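Local coordinates for protein dihydroorotase (Saccharomyces cerevisiae S288C, PDB 6L0A) that catalyses, as a zinc-dependent dihydroorotase, the interconversion of N-carbamoyl-L-aspartate and dihydroorotate, the third step of de novo pyrimidine biosynthesis, at residues I55-K58 / K59-K63; P261-V264 / Q265-A268; Q280-A283 / I284-A288. All blocks are in the same frame, centred on the assembly; numbering follows the deposited sequence.

Contact 1 of 3, residues I55-K58 / K59-K63; sequences IEYK and KTLQK
Y57 and L61 meet one turn apart on helix 51-64, the helix of a beta-alpha-beta unit between strands 37-40 and 69-71 in a barrel of the metallo-dependent hydrolase superfamily. Their side chains make the tight part of the contact. L61 CG lies over one face of the Y57 ring, and CD2 of L61 is 4.0 Å from CE1 of Y57. Both residues are buried. The Y57 ring leaves the helix with CG anti to the backbone N (chi1 -165°). L61 CG takes the other common setting, anti to its own carbonyl carbon. This brings L61 CG to 3.3 Å from Y57 O, so the leucine branch also packs against the helix backbone. Y57 further touches V17, L44, I48 and M72, and its OH is hydrogen-bonded to R18 O. L61 reaches C23 and T27 of helix 20-32, and both side chains touch I40 of strand 37-40.

The solvent side is looser. K58 runs out as an extended chain, while K59 bends along its length. E56 OE1 and K59 NZ remain 6.5 Å apart, too far for a salt bridge. Any attraction between these opposite charges is probably weak. T60 is also exposed, but its OG1 turns back to 3.2 Å from E56 O.

Four successive i to i+4 backbone hydrogen bonds join 55-58 to 59-63, from K59 N to I55 O through Q62 N to K58 O. The last of these is the shortest, with Q62 N 2.8 Å from K58 O and an N-H...O angle of 162°.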
ATOM      1  N   ILE C  55      20.206 -28.306 -12.933  1.00 19.69           N
ATOM      2  CA  ILE C  55      19.875 -29.542 -13.635  1.00 20.21           C
ATOM      3  C   ILE C  55      18.930 -30.392 -12.796  1.00 19.82           C
ATOM      4  O   ILE C  55      17.909 -30.881 -13.291  1.00 23.16           O
ATOM      5  CB  ILE C  55      21.156 -30.315 -13.999  1.00 21.27           C
ATOM      6  CG1 ILE C  55      21.899 -29.610 -15.130  1.00 24.01           C
ATOM      7  CG2 ILE C  55      20.811 -31.760 -14.413  1.00 28.32           C
ATOM      8  CD1 ILE C  55      23.301 -30.144 -15.357  1.00 28.90           C
ATOM      9  N   GLU C  56      19.247 -30.573 -11.507  1.00 20.83           N
ATOM     10  CA  GLU C  56      18.387 -31.390 -10.658  1.00 23.85           C
ATOM     11  C   GLU C  56      17.034 -30.723 -10.422  1.00 22.92           C
ATOM     12  O   GLU C  56      16.017 -31.416 -10.329  1.00 20.08           O
ATOM     13  CB  GLU C  56      19.085 -31.700  -9.330  1.00 23.96           C
ATOM     14  CG  GLU C  56      20.267 -32.662  -9.470  1.00 33.09           C
ATOM     15  CD  GLU C  56      19.861 -34.038 -10.017  1.00 44.72           C
ATOM     16  OE1 GLU C  56      20.343 -34.416 -11.113  1.00 41.97           O
ATOM     17  OE2 GLU C  56      19.069 -34.739  -9.350  1.00 41.38           O
ATOM     18  N   TYR C  57      16.997 -29.387 -10.343  1.00 19.61           N
ATOM     19  CA  TYR C  57      15.715 -28.689 -10.226  1.00 19.67           C
ATOM     20  C   TYR C  57      14.831 -28.982 -11.432  1.00 18.67           C
ATOM     21  O   TYR C  57      13.661 -29.351 -11.281  1.00 19.49           O
ATOM     22  CB  TYR C  57      15.943 -27.180 -10.082  1.00 16.37           C
ATOM     23  CG  TYR C  57      14.756 -26.355  -9.603  1.00 19.73           C
ATOM     24  CD1 TYR C  57      13.853 -26.845  -8.658  1.00 20.05           C
ATOM     25  CD2 TYR C  57      14.578 -25.059 -10.057  1.00 15.03           C
ATOM     26  CE1 TYR C  57      12.789 -26.057  -8.205  1.00 20.00           C
ATOM     27  CE2 TYR C  57      13.537 -24.271  -9.618  1.00 13.42           C
ATOM     28  CZ  TYR C  57      12.642 -24.768  -8.698  1.00 13.95           C
ATOM     29  OH  TYR C  57      11.617 -23.959  -8.280  1.00 15.33           O
ATOM     30  N   LYS C  58      15.378 -28.834 -12.646  1.00 16.98           N
ATOM     31  CA  LYS C  58      14.578 -29.126 -13.840  1.00 16.81           C
ATOM     32  C   LYS C  58      14.071 -30.563 -13.826  1.00 22.24           C
ATOM     33  O   LYS C  58      12.920 -30.828 -14.202  1.00 20.13           O
ATOM     34  CB  LYS C  58      15.388 -28.865 -15.113  1.00 16.23           C
ATOM     35  CG  LYS C  58      14.546 -28.955 -16.401  1.00 19.37           C
ATOM     36  CD  LYS C  58      15.377 -28.611 -17.638  1.00 20.21           C
ATOM     37  CE  LYS C  58      14.544 -28.720 -18.912  1.00 28.14           C
ATOM     38  NZ  LYS C  58      15.322 -28.364 -20.138  1.00 30.73           N
ATOM     39  N   LYS C  59      14.910 -31.506 -13.395  1.00 20.69           N
ATOM     40  CA  LYS C  59      14.482 -32.900 -13.362  1.00 22.40           C
ATOM     41  C   LYS C  59      13.303 -33.085 -12.414  1.00 24.45           C
ATOM     42  O   LYS C  59      12.357 -33.816 -12.721  1.00 24.12           O
ATOM     43  CB  LYS C  59      15.656 -33.797 -12.963  1.00 26.78           C
ATOM     44  CG  LYS C  59      16.696 -33.968 -14.072  1.00 32.73           C
ATOM     45  CD  LYS C  59      17.242 -35.401 -14.154  1.00 42.44           C
ATOM     46  CE  LYS C  59      16.532 -36.215 -15.246  1.00 47.93           C
ATOM     47  NZ  LYS C  59      17.184 -36.098 -16.586  1.00 45.79           N
ATOM     48  N   THR C  60      13.331 -32.393 -11.272  1.00 24.18           N
ATOM     49  CA  THR C  60      12.223 -32.459 -10.328  1.00 22.43           C
ATOM     50  C   THR C  60      10.945 -31.938 -10.958  1.00 22.95           C
ATOM     51  O   THR C  60       9.880 -32.558 -10.842  1.00 21.86           O
ATOM     52  CB  THR C  60      12.565 -31.662  -9.064  1.00 26.58           C
ATOM     53  OG1 THR C  60      13.668 -32.283  -8.403  1.00 27.78           O
ATOM     54  CG2 THR C  60      11.362 -31.604  -8.106  1.00 23.50           C
ATOM     55  N   LEU C  61      11.039 -30.798 -11.645  1.00 19.55           N
ATOM     56  CA  LEU C  61       9.857 -30.204 -12.253  1.00 19.69           C
ATOM     57  C   LEU C  61       9.310 -31.086 -13.368  1.00 21.49           C
ATOM     58  O   LEU C  61       8.090 -31.252 -13.490  1.00 19.82           O
ATOM     59  CB  LEU C  61      10.181 -28.809 -12.791  1.00 20.58           C
ATOM     60  CG  LEU C  61      10.771 -27.764 -11.843  1.00 19.18           C
ATOM     61  CD1 LEU C  61      10.705 -26.384 -12.509  1.00 12.96           C
ATOM     62  CD2 LEU C  61      10.022 -27.760 -10.527  1.00 17.56           C
ATOM     63  N   GLN C  62      10.194 -31.659 -14.192  1.00 21.16           N
ATOM     64  CA  GLN C  62       9.723 -32.494 -15.293  1.00 23.14           C
ATOM     65  C   GLN C  62       9.004 -33.735 -14.788  1.00 23.09           C
ATOM     66  O   GLN C  62       8.060 -34.202 -15.428  1.00 26.40           O
ATOM     67  CB  GLN C  62      10.885 -32.905 -16.200  1.00 24.63           C
ATOM     68  CG  GLN C  62      11.283 -31.849 -17.205  1.00 34.41           C
ATOM     69  CD  GLN C  62      10.293 -31.688 -18.354  1.00 25.93           C
ATOM     70  OE1 GLN C  62       9.076 -31.924 -18.220  1.00 29.19           O
ATOM     71  NE2 GLN C  62      10.810 -31.255 -19.490  1.00 29.55           N
ATOM     72  N   LYS C  63       9.432 -34.278 -13.645  1.00 23.16           N
ATOM     73  CA  LYS C  63       8.729 -35.414 -13.057  1.00 24.32           C
ATOM     74  C   LYS C  63       7.321 -35.024 -12.620  1.00 30.56           C
ATOM     75  O   LYS C  63       6.368 -35.788 -12.820  1.00 25.62           O
ATOM     76  CB  LYS C  63       9.530 -35.964 -11.879  1.00 29.32           C
ATOM     77  CG  LYS C  63       9.052 -37.307 -11.352  1.00 32.88           C
ATOM     78  CD  LYS C  63       9.983 -37.814 -10.255  1.00 40.69           C
ATOM     79  CE  LYS C  63       9.860 -39.323 -10.065  1.00 40.52           C
ATOM     80  NZ  LYS C  63       8.515 -39.818 -10.473  1.00 45.35           N
TER

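Contact 2 of 3, residues P261-V264 / Q265-A268; sequences PHPV and QNKA
P263 packs against Q265 and N266 where the loop after strand 253-255 makes a short 3-10 turn. The Q265 chain doubles back over the proline. Its CG sits between the backbone N and the carbonyl carbon (chi1 67°), and a bend at chi2 carries the amide to the proline ring. There Q265 OE1 lies 3.3 Å from P263 CB, and Q265 NE2 is at a similar distance from the same carbon. The N266 amide crosses the ring at a slant, with N266 CG 3.8 Å from P263 CG. P263 is thus met by two amide side chains.

N266 ND2 also donates to a water at 2.7 Å. That water lies in the plane of the H262 imidazole, at its edge, 2.9 Å from H262 ND1. The other ring nitrogen, H262 NE2, is hydrogen-bonded to A275 O and makes a weak bond to the bound malate. The water therefore links the turn to a ligand-pocket residue.

The turn is closed by N266 N, 2.8 Å from P263 O. V264 O takes two donors: A268 N at 3.1 Å, nearly in line with the carbonyl, and K267 N at 3.0 Å, above the carbonyl plane. K267 NZ is held by the carbonyls of C274, G276 and P225.

In the loop leading from strand 253-255 to helix 283-293, V264 and K267 pack on Y270 of the second subunit, while P263 rests on M22 of helix 20-32.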
ATOM      1  N   PRO C 261       3.666 -18.121  -5.453  1.00 16.01           N
ATOM      2  CA  PRO C 261       2.871 -18.799  -4.415  1.00 17.76           C
ATOM      3  C   PRO C 261       3.400 -18.510  -3.015  1.00 16.68           C
ATOM      4  O   PRO C 261       4.593 -18.657  -2.740  1.00 17.07           O
ATOM      5  CB  PRO C 261       3.012 -20.287  -4.770  1.00 18.91           C
ATOM      6  CG  PRO C 261       3.665 -20.332  -6.129  1.00 19.14           C
ATOM      7  CD  PRO C 261       4.430 -19.064  -6.285  1.00 19.27           C
ATOM      8  N   HIS C 262       2.490 -18.120  -2.121  1.00 17.73           N
ATOM      9  CA  HIS C 262       2.793 -18.016  -0.706  1.00 18.57           C
ATOM     10  C   HIS C 262       1.693 -18.689   0.103  1.00 15.26           C
ATOM     11  O   HIS C 262       0.507 -18.541  -0.218  1.00 20.42           O
ATOM     12  CB  HIS C 262       2.912 -16.550  -0.265  1.00 17.83           C
ATOM     13  CG  HIS C 262       4.088 -15.847  -0.852  1.00 14.59           C
ATOM     14  ND1 HIS C 262       5.373 -16.058  -0.409  1.00 14.28           N
ATOM     15  CD2 HIS C 262       4.176 -14.943  -1.854  1.00 16.61           C
ATOM     16  CE1 HIS C 262       6.208 -15.312  -1.110  1.00 14.04           C
ATOM     17  NE2 HIS C 262       5.506 -14.636  -2.002  1.00 12.56           N
ATOM     18  N   PRO C 263       2.054 -19.434   1.142  1.00 18.78           N
ATOM     19  CA  PRO C 263       1.029 -19.937   2.058  1.00 22.40           C
ATOM     20  C   PRO C 263       0.338 -18.763   2.730  1.00 20.10           C
ATOM     21  O   PRO C 263       0.948 -17.724   2.991  1.00 21.45           O
ATOM     22  CB  PRO C 263       1.823 -20.780   3.056  1.00 21.31           C
ATOM     23  CG  PRO C 263       3.199 -20.218   3.021  1.00 25.94           C
ATOM     24  CD  PRO C 263       3.415 -19.678   1.633  1.00 17.01           C
ATOM     25  N   VAL C 264      -0.953 -18.945   3.002  1.00 19.60           N
ATOM     26  CA  VAL C 264      -1.789 -17.858   3.490  1.00 22.88           C
ATOM     27  C   VAL C 264      -1.222 -17.238   4.763  1.00 22.80           C
ATOM     28  O   VAL C 264      -1.367 -16.028   4.990  1.00 23.93           O
ATOM     29  CB  VAL C 264      -3.220 -18.384   3.688  1.00 25.63           C
ATOM     30  CG1 VAL C 264      -3.251 -19.459   4.797  1.00 24.80           C
ATOM     31  CG2 VAL C 264      -4.146 -17.249   3.972  1.00 26.91           C
ATOM     32  N   GLN C 265      -0.550 -18.033   5.599  1.00 20.83           N
ATOM     33  CA  GLN C 265      -0.011 -17.492   6.843  1.00 27.21           C
ATOM     34  C   GLN C 265       1.124 -16.502   6.604  1.00 28.14           C
ATOM     35  O   GLN C 265       1.438 -15.717   7.503  1.00 25.65           O
ATOM     36  CB  GLN C 265       0.464 -18.620   7.771  1.00 25.56           C
ATOM     37  CG  GLN C 265       1.670 -19.408   7.273  1.00 27.20           C
ATOM     38  CD  GLN C 265       1.260 -20.636   6.468  1.00 26.16           C
ATOM     39  OE1 GLN C 265       0.140 -20.701   5.939  1.00 22.86           O
ATOM     40  NE2 GLN C 265       2.166 -21.615   6.369  1.00 29.62           N
ATOM     41  N   ASN C 266       1.743 -16.512   5.424  1.00 20.55           N
ATOM     42  CA  ASN C 266       2.766 -15.521   5.110  1.00 22.57           C
ATOM     43  C   ASN C 266       2.177 -14.268   4.470  1.00 21.41           C
ATOM     44  O   ASN C 266       2.927 -13.354   4.117  1.00 19.27           O
ATOM     45  CB  ASN C 266       3.844 -16.120   4.198  1.00 23.09           C
ATOM     46  CG  ASN C 266       4.623 -17.235   4.876  1.00 28.21           C
ATOM     47  OD1 ASN C 266       4.239 -17.704   5.947  1.00 37.36           O
ATOM     48  ND2 ASN C 266       5.724 -17.657   4.263  1.00 29.49           N
ATOM     49  N   LYS C 267       0.863 -14.207   4.308  1.00 19.34           N
ATOM     50  CA  LYS C 267       0.190 -12.979   3.916  1.00 18.22           C
ATOM     51  C   LYS C 267      -0.552 -12.326   5.069  1.00 24.32           C
ATOM     52  O   LYS C 267      -0.729 -11.106   5.071  1.00 20.51           O
ATOM     53  CB  LYS C 267      -0.792 -13.249   2.771  1.00 21.77           C
ATOM     54  CG  LYS C 267      -0.127 -13.685   1.476  1.00 22.31           C
ATOM     55  CD  LYS C 267       0.786 -12.585   0.944  1.00 20.73           C
ATOM     56  CE  LYS C 267       0.638 -12.446  -0.554  1.00 17.67           C
ATOM     57  NZ  LYS C 267       1.264 -11.210  -1.108  1.00 15.02           N
ATOM     58  N   ALA C 268      -0.976 -13.110   6.058  1.00 19.88           N
ATOM     59  CA  ALA C 268      -1.725 -12.585   7.200  1.00 24.87           C
ATOM     60  C   ALA C 268      -0.751 -12.240   8.330  1.00 19.86           C
ATOM     61  O   ALA C 268      -0.649 -12.923   9.349  1.00 24.54           O
ATOM     62  CB  ALA C 268      -2.780 -13.590   7.645  1.00 24.17           C
TER
HETATM   63  O   HOH W   1       6.434 -17.767   1.675  1.00 28.94           O

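Contact 3 of 3, residues Q280-A283 / I284-A288; sequences QSFA and IPYIA
F282 O accepts the shortest hydrogen bond of this contact, from Y286 N at 2.9 Å. The bond is nearly straight, and the donor lies close to the line of the carbonyl (C=O...N angle 173°). F282 is the N-cap residue of helix 283-293, and this bond closes the first turn. P285 has no N-H to offer. Its ring packs beside the same oxygen instead, with P285 CD 3.2 Å from F282 O. The next bond along, I287 N to A283 O, is weak at 3.3 Å.

CB of F282 sits over one face of the Y286 ring in a CH-pi contact, 3.9 Å from the ring centroid and displaced toward the rim. The nearest ring atom is Y286 CE2, 3.6 Å from F282 CB. Y286 CG lies anti to its own carbonyl carbon (chi1 -67°), which lays the ring back over the start of the helix. The F282 ring itself leads away from the helix, with CD2 of F282 3.8 Å from Y286 OH. That hydroxyl is hydrogen-bonded to F349 O, and the F349 ring meets Y286 edge-to-face. With an alanine in place of this tyrosine, F349 O would probably lose its partner and a gap would probably open beside F282 CB.

F282, P285 and Y286 pack on L355 of strand 354-362, and the first two also touch Q332 of strand 332-333. I284 and I287 turn to helix 300-312, where both touch V304. The helix start is thus set between the antiparallel sheet and helix 300-312.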
ATOM      1  N   GLN C 280      -1.136 -18.734 -11.161  1.00 14.90           N
ATOM      2  CA  GLN C 280      -0.845 -19.841 -12.082  1.00 15.54           C
ATOM      3  C   GLN C 280      -2.101 -20.626 -12.442  1.00 20.58           C
ATOM      4  O   GLN C 280      -2.298 -20.980 -13.612  1.00 16.21           O
ATOM      5  CB  GLN C 280       0.194 -20.779 -11.485  1.00 17.28           C
ATOM      6  CG  GLN C 280       1.003 -21.513 -12.542  1.00 14.88           C
ATOM      7  CD  GLN C 280       1.992 -20.587 -13.222  1.00 15.65           C
ATOM      8  OE1 GLN C 280       2.957 -20.145 -12.602  1.00 18.48           O
ATOM      9  NE2 GLN C 280       1.737 -20.254 -14.489  1.00 14.45           N
ATOM     10  N   SER C 281      -2.960 -20.905 -11.454  1.00 20.23           N
ATOM     11  CA  SER C 281      -4.093 -21.814 -11.659  1.00 21.17           C
ATOM     12  C   SER C 281      -5.075 -21.333 -12.721  1.00 22.82           C
ATOM     13  O   SER C 281      -5.830 -22.150 -13.268  1.00 22.92           O
ATOM     14  CB  SER C 281      -4.842 -22.034 -10.339  1.00 21.88           C
ATOM     15  OG  SER C 281      -4.129 -22.893  -9.457  1.00 18.90           O
ATOM     16  N   PHE C 282      -5.108 -20.037 -13.026  1.00 18.80           N
ATOM     17  CA  PHE C 282      -6.039 -19.526 -14.023  1.00 19.60           C
ATOM     18  C   PHE C 282      -5.354 -18.535 -14.941  1.00 17.02           C
ATOM     19  O   PHE C 282      -5.992 -17.613 -15.450  1.00 16.14           O
ATOM     20  CB  PHE C 282      -7.270 -18.900 -13.353  1.00 20.13           C
ATOM     21  CG  PHE C 282      -7.994 -19.858 -12.458  1.00 19.05           C
ATOM     22  CD1 PHE C 282      -8.961 -20.707 -12.975  1.00 26.96           C
ATOM     23  CD2 PHE C 282      -7.684 -19.948 -11.113  1.00 22.83           C
ATOM     24  CE1 PHE C 282      -9.619 -21.609 -12.160  1.00 27.11           C
ATOM     25  CE2 PHE C 282      -8.331 -20.852 -10.295  1.00 26.15           C
ATOM     26  CZ  PHE C 282      -9.300 -21.684 -10.821  1.00 25.06           C
ATOM     27  N   ALA C 283      -4.053 -18.740 -15.177  1.00 16.59           N
ATOM     28  CA  ALA C 283      -3.218 -17.746 -15.842  1.00 16.98           C
ATOM     29  C   ALA C 283      -3.832 -17.264 -17.153  1.00 19.68           C
ATOM     30  O   ALA C 283      -4.080 -16.070 -17.334  1.00 16.20           O
ATOM     31  CB  ALA C 283      -1.821 -18.334 -16.068  1.00 15.01           C
ATOM     32  N   ILE C 284      -4.089 -18.174 -18.088  1.00 16.49           N
ATOM     33  CA  ILE C 284      -4.568 -17.722 -19.390  1.00 16.00           C
ATOM     34  C   ILE C 284      -5.992 -17.173 -19.297  1.00 15.98           C
ATOM     35  O   ILE C 284      -6.270 -16.123 -19.896  1.00 18.06           O
ATOM     36  CB  ILE C 284      -4.459 -18.841 -20.441  1.00 18.30           C
ATOM     37  CG1 ILE C 284      -2.996 -19.269 -20.585  1.00 17.23           C
ATOM     38  CG2 ILE C 284      -4.980 -18.339 -21.780  1.00 20.55           C
ATOM     39  CD1 ILE C 284      -2.098 -18.165 -21.131  1.00 20.46           C
ATOM     40  N   PRO C 285      -6.922 -17.822 -18.581  1.00 16.99           N
ATOM     41  CA  PRO C 285      -8.245 -17.191 -18.374  1.00 20.00           C
ATOM     42  C   PRO C 285      -8.200 -15.765 -17.825  1.00 20.45           C
ATOM     43  O   PRO C 285      -9.025 -14.943 -18.249  1.00 21.07           O
ATOM     44  CB  PRO C 285      -8.935 -18.152 -17.401  1.00 21.73           C
ATOM     45  CG  PRO C 285      -8.327 -19.485 -17.701  1.00 25.53           C
ATOM     46  CD  PRO C 285      -6.887 -19.196 -18.038  1.00 19.17           C
ATOM     47  N   TYR C 286      -7.271 -15.434 -16.911  1.00 19.12           N
ATOM     48  CA  TYR C 286      -7.150 -14.046 -16.452  1.00 16.58           C
ATOM     49  C   TYR C 286      -6.853 -13.115 -17.617  1.00 15.61           C
ATOM     50  O   TYR C 286      -7.468 -12.050 -17.763  1.00 17.27           O
ATOM     51  CB  TYR C 286      -6.030 -13.893 -15.407  1.00 17.42           C
ATOM     52  CG  TYR C 286      -6.222 -14.551 -14.064  1.00 14.69           C
ATOM     53  CD1 TYR C 286      -7.351 -14.298 -13.288  1.00 18.99           C
ATOM     54  CD2 TYR C 286      -5.249 -15.394 -13.551  1.00 17.08           C
ATOM     55  CE1 TYR C 286      -7.508 -14.895 -12.055  1.00 17.41           C
ATOM     56  CE2 TYR C 286      -5.387 -15.993 -12.317  1.00 17.60           C
ATOM     57  CZ  TYR C 286      -6.527 -15.739 -11.571  1.00 14.95           C
ATOM     58  OH  TYR C 286      -6.658 -16.339 -10.356  1.00 15.94           O
ATOM     59  N   ILE C 287      -5.866 -13.479 -18.436  1.00 15.88           N
ATOM     60  CA  ILE C 287      -5.466 -12.621 -19.540  1.00 16.78           C
ATOM     61  C   ILE C 287      -6.599 -12.496 -20.556  1.00 16.58           C
ATOM     62  O   ILE C 287      -6.836 -11.423 -21.123  1.00 16.96           O
ATOM     63  CB  ILE C 287      -4.180 -13.168 -20.181  1.00 15.48           C
ATOM     64  CG1 ILE C 287      -3.054 -13.217 -19.138  1.00 15.22           C
ATOM     65  CG2 ILE C 287      -3.785 -12.315 -21.359  1.00 17.08           C
ATOM     66  CD1 ILE C 287      -2.667 -11.843 -18.614  1.00 16.28           C
ATOM     67  N   ALA C 288      -7.304 -13.599 -20.804  1.00 19.27           N
ATOM     68  CA  ALA C 288      -8.418 -13.577 -21.742  1.00 22.85           C
ATOM     69  C   ALA C 288      -9.493 -12.603 -21.284  1.00 19.20           C
ATOM     70  O   ALA C 288     -10.119 -11.922 -22.105  1.00 24.50           O
ATOM     71  CB  ALA C 288      -8.992 -14.983 -21.895  1.00 21.06           C
TER

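In the fold
The three contacts follow one another along the chain and do not touch. Contacts 2 and 3 both belong to the region after strand 253-255. Their nearest atoms are about 6 Å apart and their centres about 20 Å. Contact 1 lies about 25 Å from contact 2 and about 24 Å from contact 3, centre to centre. Contact 2 is the one that reaches the malate pocket, through H262. Contact 1 has the Y57 side chain about 10 Å from the malate. From a zinc ion, the side chain of Y57 is about 11 Å, that of K267 about 12 Å and that of A283 about 14 Å. Helix 20-32 is touched by both contacts 1 and 2.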